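Local coordinates for uncharacterized protein (Bacteroides dorei DSM 17855, PDB 5TGF) that probably acts as a serine hydrolase of the beta-lactamase and penicillin-binding protein family and can bind calcium, at residues D81-E84 with Q89-G92. Residues are numbered along the deposited sequence; the frame is centred on the assembly and turned at random.
Sequences DPVE and QFRG
Val83 lays its CG1 methyl over one face of the Phe90 ring, a CH-pi contact at the edge of the helical part of this beta-lactamase-like fold, where the chain leaving the short helix 83-86 folds back so that residues 89-92 pack against the helix start. CG1 stands 3.7 Å from the centroid of the Phe90 ring and 18° off the ring normal, displaced toward CG, the nearest ring atom. A chi1 of 171° sets CG1 anti to the backbone N and turns this branch to the ring. Both residues are buried; Ile154 of helix 150-163 touches each of them, and Val129 and Leu133 of helix 125-133 pack on Phe90.

Toward solvent, Glu84 and Arg91 stack rather than pair end-on. Their carboxylate and guanidinium planes are 14° apart, and Glu84 CG sits 3.4 Å above the centre of the Arg91 group. Glu84 OE1 lies 3.4 Å from Arg91 NH1 but well out of the guanidinium plane, which leaves a salt bridge of charge alone, with no N-H directed at the oxygen. A water bridges the other oxygen to the backbone: it donates to Glu84 OE2 (2.7 Å) and accepts from Gly92 N (3.0 Å).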
ATOM      1  N   ASP A  81     -17.917   5.313  -8.902  1.00 20.42           N
ATOM      2  CA  ASP A  81     -18.011   6.612  -9.547  1.00 19.73           C
ATOM      3  C   ASP A  81     -16.949   6.807 -10.650  1.00 20.33           C
ATOM      4  O   ASP A  81     -15.773   6.451 -10.476  1.00 19.35           O
ATOM      5  CB  ASP A  81     -17.864   7.734  -8.539  1.00 19.77           C
ATOM      6  CG  ASP A  81     -19.096   7.922  -7.650  1.00 21.57           C
ATOM      7  OD1 ASP A  81     -20.093   7.221  -7.827  1.00 24.05           O
ATOM      8  OD2 ASP A  81     -19.030   8.767  -6.738  1.00 24.16           O
ATOM      9  N   PRO A  82     -17.343   7.408 -11.769  1.00 19.56           N
ATOM     10  CA  PRO A  82     -16.348   7.799 -12.775  1.00 19.78           C
ATOM     11  C   PRO A  82     -15.645   9.080 -12.419  1.00 18.58           C
ATOM     12  O   PRO A  82     -16.214   9.951 -11.738  1.00 16.31           O
ATOM     13  CB  PRO A  82     -17.168   7.998 -14.058  1.00 22.42           C
ATOM     14  CG  PRO A  82     -18.595   8.039 -13.649  1.00 23.26           C
ATOM     15  CD  PRO A  82     -18.715   7.794 -12.161  1.00 23.18           C
ATOM     16  N   VAL A  83     -14.432   9.228 -12.947  1.00 17.37           N
ATOM     17  CA  VAL A  83     -13.617  10.408 -12.687  1.00 17.65           C
ATOM     18  C   VAL A  83     -14.402  11.712 -12.969  1.00 18.99           C
ATOM     19  O   VAL A  83     -14.378  12.626 -12.167  1.00 19.10           O
ATOM     20  CB  VAL A  83     -12.301  10.368 -13.522  1.00 18.57           C
ATOM     21  CG1 VAL A  83     -11.539  11.674 -13.450  1.00 18.48           C
ATOM     22  CG2 VAL A  83     -11.394   9.231 -13.054  1.00 18.46           C
ATOM     23  N   GLU A  84     -15.076  11.763 -14.120  1.00 20.96           N
ATOM     24  CA  GLU A  84     -15.712  12.975 -14.607  1.00 25.94           C
ATOM     25  C   GLU A  84     -16.917  13.410 -13.786  1.00 24.88           C
ATOM     26  O   GLU A  84     -17.320  14.565 -13.855  1.00 24.07           O
ATOM     27  CB  GLU A  84     -16.109  12.794 -16.085  1.00 30.04           C
ATOM     28  CG  GLU A  84     -17.160  11.701 -16.300  1.00 32.68           C
ATOM     29  CD  GLU A  84     -17.021  11.012 -17.650  1.00 38.47           C
ATOM     30  OE1 GLU A  84     -17.578   9.900 -17.822  1.00 40.57           O
ATOM     31  OE2 GLU A  84     -16.328  11.563 -18.541  1.00 37.37           O
ATOM     32  N   GLN A  89     -13.152  18.652 -15.565  1.00 22.59           N
ATOM     33  CA  GLN A  89     -12.166  18.856 -16.593  1.00 25.52           C
ATOM     34  C   GLN A  89     -11.844  17.579 -17.372  1.00 23.86           C
ATOM     35  O   GLN A  89     -11.246  17.664 -18.445  1.00 21.69           O
ATOM     36  CB  GLN A  89     -10.882  19.536 -16.032  1.00 34.56           C
ATOM     37  CG  GLN A  89      -9.927  18.637 -15.251  1.00 42.53           C
ATOM     38  CD  GLN A  89      -8.625  19.323 -14.803  1.00 54.80           C
ATOM     39  OE1 GLN A  89      -8.036  18.958 -13.771  1.00 54.52           O
ATOM     40  NE2 GLN A  89      -8.158  20.297 -15.585  1.00 55.82           N
ATOM     41  N   PHE A  90     -12.249  16.410 -16.872  1.00 20.49           N
ATOM     42  CA  PHE A  90     -12.029  15.146 -17.606  1.00 22.91           C
ATOM     43  C   PHE A  90     -13.128  14.803 -18.630  1.00 22.07           C
ATOM     44  O   PHE A  90     -12.988  13.820 -19.338  1.00 21.92           O
ATOM     45  CB  PHE A  90     -11.882  13.965 -16.622  1.00 21.94           C
ATOM     46  CG  PHE A  90     -10.512  13.841 -16.010  1.00 21.48           C
ATOM     47  CD1 PHE A  90     -10.069  14.744 -15.066  1.00 22.55           C
ATOM     48  CD2 PHE A  90      -9.667  12.809 -16.386  1.00 21.68           C
ATOM     49  CE1 PHE A  90      -8.799  14.640 -14.525  1.00 23.69           C
ATOM     50  CE2 PHE A  90      -8.401  12.688 -15.840  1.00 22.42           C
ATOM     51  CZ  PHE A  90      -7.964  13.604 -14.919  1.00 23.54           C
ATOM     52  N   ARG A  91     -14.223  15.570 -18.682  1.00 22.25           N
ATOM     53  CA  ARG A  91     -15.283  15.304 -19.674  1.00 24.78           C
ATOM     54  C   ARG A  91     -14.730  15.584 -21.066  1.00 26.20           C
ATOM     55  O   ARG A  91     -13.983  16.536 -21.256  1.00 23.45           O
ATOM     56  CB  ARG A  91     -16.506  16.196 -19.453  1.00 31.09           C
ATOM     57  CG  ARG A  91     -17.409  15.806 -18.293  1.00 42.03           C
ATOM     58  CD  ARG A  91     -18.296  14.595 -18.617  1.00 46.34           C
ATOM     59  NE  ARG A  91     -19.273  14.320 -17.559  1.00 49.02           N
ATOM     60  CZ  ARG A  91     -20.026  13.221 -17.483  1.00 44.50           C
ATOM     61  NH1 ARG A  91     -19.919  12.245 -18.401  1.00 42.19           N
ATOM     62  NH2 ARG A  91     -20.877  13.086 -16.468  1.00 43.34           N
ATOM     63  N   GLY A  92     -15.026  14.711 -22.020  1.00 23.01           N
ATOM     64  CA  GLY A  92     -14.464  14.828 -23.354  1.00 22.73           C
ATOM     65  C   GLY A  92     -13.248  13.958 -23.588  1.00 23.66           C
ATOM     66  O   GLY A  92     -12.790  13.816 -24.722  1.00 22.10           O
TER
HETATM   67  O   HOH W   1     -15.976  11.996 -21.168  1.00 32.03           O